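Local coordinates for protein piwi (Drosophila melanogaster, PDB 6KR6) that binds piRNAs of 24 to 30 nucleotides directly and, in complex with them, mediates the repression of transposable elements, at residues 306-311 with 329-334; 112-117 with 165-170. All coordinates share one frame; numbering follows the deposited sequence.

The two contacts differ in burial and in chemistry. Interaction 1 is mostly buried, 475 Å² in all, and pairs two strands of the PAZ domain: 306-311 and 329-334 share backbone hydrogen bonds, apolar side chains and an amide grip on the chain beyond the strand. Interaction 2 buries 204 Å² and is only partly enclosed; it sets the edge strand 114-115 of the N-terminal domain's sheet against helix 158-172, through leucine and isoleucine carbons and one arginine reaching the backbone at Y113, with no hydrogen bond between its segments. Interactions 1 and 2 hold no element in common: their centres lie about 37 Å apart, and their nearest atoms about 20 Å.

Interaction 1: 306-311 with 329-334; sequences HNQPLL and VLIPEL
L311 and P332 meet at the apolar centre, where CG of L311 lies 4.0 Å from CG of P332 as the two side chains pass at a slant. L311 has its CG beside the backbone N (chi1 -49°), which brings its CG and CD2 against CG of P332, and I231 of helix 231-238 touches both residues. On the V329 side, CD2 of L310 reaches CG1 of V329 at 4.0 Å, and F291 of helix 291-298 packs on both. Between these patches the backbones pair in antiparallel fashion: L311 and L330 form a hydrogen-bonded pair, L311 N to L330 O at 2.9 Å and L330 N to L311 O at 2.8 Å, both nearly straight. This joins 310-312, the middle strand of a small three-stranded sheet in the PAZ domain, to its edge strand 329-330, while D273 bonds the backbone of L310 from the other edge. At the polar end, the Q308 side chain runs past P332 and gives OE1 to E333 N at 3.0 Å, a lone-pair bond in the carbonyl plane at the 3-10 segment 332-333. Q308 NE2 donates to D305 O and, weakly, to E333 OE1 at 3.1 Å, with amide and carboxylate planes 24° apart. Shortened to an alanine here, the side chain would probably leave E333 N without its acceptor and D305 O without its donor. E333 OE1 also accepts from D305 N.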
# COMPACT_ATOMS: atom_id res chain seq x y z
N HIS A 306 -18.85 28.35 25.23
CA HIS A 306 -19.38 27.77 26.46
C HIS A 306 -20.84 27.35 26.35
O HIS A 306 -21.34 26.67 27.26
CB HIS A 306 -19.22 28.75 27.62
N ASN A 307 -21.53 27.73 25.28
CA ASN A 307 -22.94 27.41 25.12
C ASN A 307 -23.19 26.14 24.31
O ASN A 307 -24.35 25.71 24.21
CB ASN A 307 -23.68 28.58 24.47
N GLN A 308 -22.15 25.55 23.72
CA GLN A 308 -22.34 24.40 22.85
C GLN A 308 -22.81 23.18 23.65
O GLN A 308 -22.50 23.05 24.84
CB GLN A 308 -21.04 24.08 22.12
CG GLN A 308 -19.84 23.87 23.04
CD GLN A 308 -18.55 23.69 22.27
OE1 GLN A 308 -18.50 22.97 21.28
NE2 GLN A 308 -17.49 24.35 22.73
N PRO A 309 -23.56 22.28 23.01
CA PRO A 309 -23.98 21.05 23.70
C PRO A 309 -22.84 20.05 23.83
O PRO A 309 -21.70 20.37 23.50
CB PRO A 309 -25.10 20.51 22.80
CG PRO A 309 -24.73 20.99 21.43
CD PRO A 309 -24.11 22.35 21.64
N LEU A 310 -23.13 18.85 24.32
CA LEU A 310 -22.12 17.81 24.47
C LEU A 310 -22.49 16.60 23.61
O LEU A 310 -23.67 16.26 23.49
CB LEU A 310 -21.98 17.38 25.93
CG LEU A 310 -20.91 18.09 26.77
CD1 LEU A 310 -21.12 19.59 26.79
CD2 LEU A 310 -20.93 17.53 28.18
N LEU A 311 -21.49 15.95 23.02
CA LEU A 311 -21.73 14.74 22.25
C LEU A 311 -21.50 13.54 23.17
O LEU A 311 -20.41 13.39 23.73
CB LEU A 311 -20.81 14.67 21.03
CG LEU A 311 -20.73 15.92 20.14
CD1 LEU A 311 -19.73 15.70 19.02
CD2 LEU A 311 -22.09 16.30 19.59
N VAL A 329 -18.03 11.79 26.87
CA VAL A 329 -18.69 13.07 26.61
C VAL A 329 -17.67 13.98 25.95
O VAL A 329 -16.68 14.38 26.59
CB VAL A 329 -19.25 13.70 27.89
CG1 VAL A 329 -20.77 13.54 27.93
CG2 VAL A 329 -18.62 13.06 29.11
N LEU A 330 -17.90 14.32 24.69
CA LEU A 330 -16.97 15.08 23.86
C LEU A 330 -17.53 16.47 23.59
O LEU A 330 -18.74 16.71 23.64
CB LEU A 330 -16.71 14.35 22.54
CG LEU A 330 -16.52 12.84 22.64
CD1 LEU A 330 -16.64 12.20 21.27
CD2 LEU A 330 -15.17 12.51 23.26
N ILE A 331 -16.62 17.39 23.28
CA ILE A 331 -16.96 18.78 22.98
C ILE A 331 -16.96 18.95 21.47
O ILE A 331 -15.97 18.59 20.81
CB ILE A 331 -15.97 19.76 23.65
CG1 ILE A 331 -16.32 19.96 25.13
CG2 ILE A 331 -15.97 21.10 22.93
CD1 ILE A 331 -15.96 18.79 26.03
N PRO A 332 -18.04 19.48 20.88
CA PRO A 332 -18.08 19.63 19.41
C PRO A 332 -16.97 20.50 18.86
O PRO A 332 -16.49 20.25 17.74
CB PRO A 332 -19.46 20.24 19.16
CG PRO A 332 -20.27 19.84 20.35
CD PRO A 332 -19.31 19.85 21.50
N GLU A 333 -16.54 21.53 19.60
CA GLU A 333 -15.44 22.37 19.15
C GLU A 333 -14.14 21.58 19.02
O GLU A 333 -13.22 22.03 18.33
CB GLU A 333 -15.27 23.54 20.13
CG GLU A 333 -14.27 24.61 19.69
CD GLU A 333 -14.17 25.75 20.68
OE1 GLU A 333 -15.01 25.81 21.60
OE2 GLU A 333 -13.24 26.58 20.55
N LEU A 334 -14.05 20.41 19.66
CA LEU A 334 -12.83 19.61 19.67
C LEU A 334 -12.98 18.30 18.91
O LEU A 334 -12.12 17.42 19.05
CB LEU A 334 -12.40 19.33 21.11
CG LEU A 334 -12.42 20.52 22.07
CD1 LEU A 334 -11.88 20.12 23.44
CD2 LEU A 334 -11.63 21.70 21.51

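Interaction 2: 112-117 with 165-170; sequences GYLFDG and NLILRR
L114 lays one branch against the helix 158-172: its CD1 touches two consecutive residues, CB of L166 at 4.1 Å and CG1 of I167, also at 4.1 Å. The leucine slants past L166 but crosses I167 at about a right angle. Its CG sits beside the backbone N (chi1 -51°) with chi2 extended, which carries CD1 out to the helix although the CA-CB bond itself does not aim there. W389 packs on L114, I167 and R170, adding a third element to the junction. L114 belongs to strand 114-115, at the edge of the five-stranded antiparallel sheet of the N-terminal domain, and bonds through its backbone to F121 in strand 119-122. One helical turn beyond L166, R170 stretches across to the backbone at G112 and Y113. The arginine is extended throughout, its CG turned away from the backbone N (chi1 -173°), and this span leaves R170 NH1 standing 3.5 Å from Y113 O and 4.0 Å from CA of G112. The Y113 N lies at the guanidinium edge, in its plane, whereas Y113 O approaches obliquely. The contact consists of aliphatic packing and the reach of an exposed arginine, whose charge, with no hydrogen bond formed, may interact favourably with the Y113 carbonyl, probably as a loose electrostatic contact.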
# COMPACT_ATOMS: atom_id res chain seq x y z
N GLY A 112 19.74 4.03 32.26
CA GLY A 112 18.33 3.92 31.93
C GLY A 112 17.83 2.52 32.20
O GLY A 112 18.49 1.53 31.88
N TYR A 113 16.66 2.42 32.83
CA TYR A 113 16.07 1.13 33.13
C TYR A 113 14.57 1.20 32.90
O TYR A 113 13.96 2.27 32.98
CB TYR A 113 16.37 0.68 34.57
CG TYR A 113 15.69 1.48 35.66
CD1 TYR A 113 16.28 2.62 36.19
CD2 TYR A 113 14.45 1.08 36.16
CE1 TYR A 113 15.65 3.34 37.19
CE2 TYR A 113 13.82 1.80 37.15
CZ TYR A 113 14.42 2.93 37.67
OH TYR A 113 13.80 3.65 38.66
N LEU A 114 13.98 0.05 32.59
CA LEU A 114 12.55 -0.06 32.32
C LEU A 114 11.92 -0.90 33.42
O LEU A 114 12.21 -2.09 33.55
CB LEU A 114 12.30 -0.70 30.94
CG LEU A 114 13.07 -0.06 29.78
CD1 LEU A 114 12.76 -0.78 28.48
CD2 LEU A 114 12.76 1.42 29.67
N PHE A 115 11.06 -0.27 34.22
CA PHE A 115 10.43 -0.94 35.36
C PHE A 115 8.92 -0.78 35.25
O PHE A 115 8.43 0.34 35.09
CB PHE A 115 10.94 -0.36 36.68
CG PHE A 115 10.47 -1.11 37.89
CD1 PHE A 115 10.65 -2.48 37.98
CD2 PHE A 115 9.87 -0.44 38.95
CE1 PHE A 115 10.22 -3.17 39.10
CE2 PHE A 115 9.44 -1.13 40.07
CZ PHE A 115 9.62 -2.50 40.14
N ASP A 116 8.20 -1.89 35.32
CA ASP A 116 6.74 -1.83 35.25
C ASP A 116 6.07 -2.04 36.61
O ASP A 116 4.85 -2.15 36.67
CB ASP A 116 6.21 -2.86 34.25
CG ASP A 116 6.19 -4.27 34.82
OD1 ASP A 116 7.09 -4.60 35.61
OD2 ASP A 116 5.27 -5.04 34.46
N GLY A 117 6.85 -2.06 37.69
CA GLY A 117 6.35 -2.46 38.99
C GLY A 117 6.62 -3.91 39.32
O GLY A 117 6.45 -4.30 40.49
N ASN A 165 12.25 -0.95 21.23
CA ASN A 165 11.21 -0.02 20.81
C ASN A 165 10.82 0.92 21.95
O ASN A 165 10.64 2.12 21.73
CB ASN A 165 9.99 -0.78 20.31
CG ASN A 165 9.81 -0.67 18.81
OD1 ASN A 165 10.29 -1.51 18.05
ND2 ASN A 165 9.11 0.37 18.37
N LEU A 166 10.68 0.39 23.16
CA LEU A 166 10.36 1.25 24.30
C LEU A 166 11.48 2.25 24.57
O LEU A 166 11.22 3.42 24.87
CB LEU A 166 10.08 0.40 25.54
CG LEU A 166 8.60 0.13 25.82
CD1 LEU A 166 7.86 1.44 26.09
CD2 LEU A 166 7.95 -0.62 24.67
N ILE A 167 12.74 1.81 24.44
CA ILE A 167 13.87 2.72 24.63
C ILE A 167 13.84 3.84 23.60
O ILE A 167 14.01 5.03 23.92
CB ILE A 167 15.20 1.94 24.58
CG1 ILE A 167 15.32 1.01 25.79
CG2 ILE A 167 16.38 2.90 24.50
CD1 ILE A 167 16.51 0.08 25.71
N LEU A 168 13.63 3.48 22.33
CA LEU A 168 13.61 4.49 21.28
C LEU A 168 12.42 5.43 21.42
O LEU A 168 12.54 6.61 21.11
CB LEU A 168 13.61 3.82 19.90
CG LEU A 168 14.90 3.07 19.57
CD1 LEU A 168 14.88 2.57 18.13
CD2 LEU A 168 16.12 3.95 19.81
N ARG A 169 11.27 4.93 21.89
CA ARG A 169 10.14 5.82 22.14
C ARG A 169 10.44 6.78 23.28
O ARG A 169 10.10 7.97 23.21
CB ARG A 169 8.89 5.00 22.45
CG ARG A 169 8.32 4.24 21.26
CD ARG A 169 7.02 3.54 21.62
NE ARG A 169 5.97 4.50 21.95
CZ ARG A 169 4.76 4.17 22.38
NH1 ARG A 169 4.43 2.89 22.54
NH2 ARG A 169 3.87 5.12 22.66
N ARG A 170 11.08 6.28 24.35
CA ARG A 170 11.51 7.16 25.43
C ARG A 170 12.45 8.24 24.93
O ARG A 170 12.41 9.38 25.39
CB ARG A 170 12.18 6.32 26.53
CG ARG A 170 12.53 7.09 27.79
CD ARG A 170 13.19 6.16 28.80
NE ARG A 170 13.66 6.88 29.99
CZ ARG A 170 14.34 6.31 30.98
NH1 ARG A 170 14.65 5.02 30.92
NH2 ARG A 170 14.73 7.03 32.02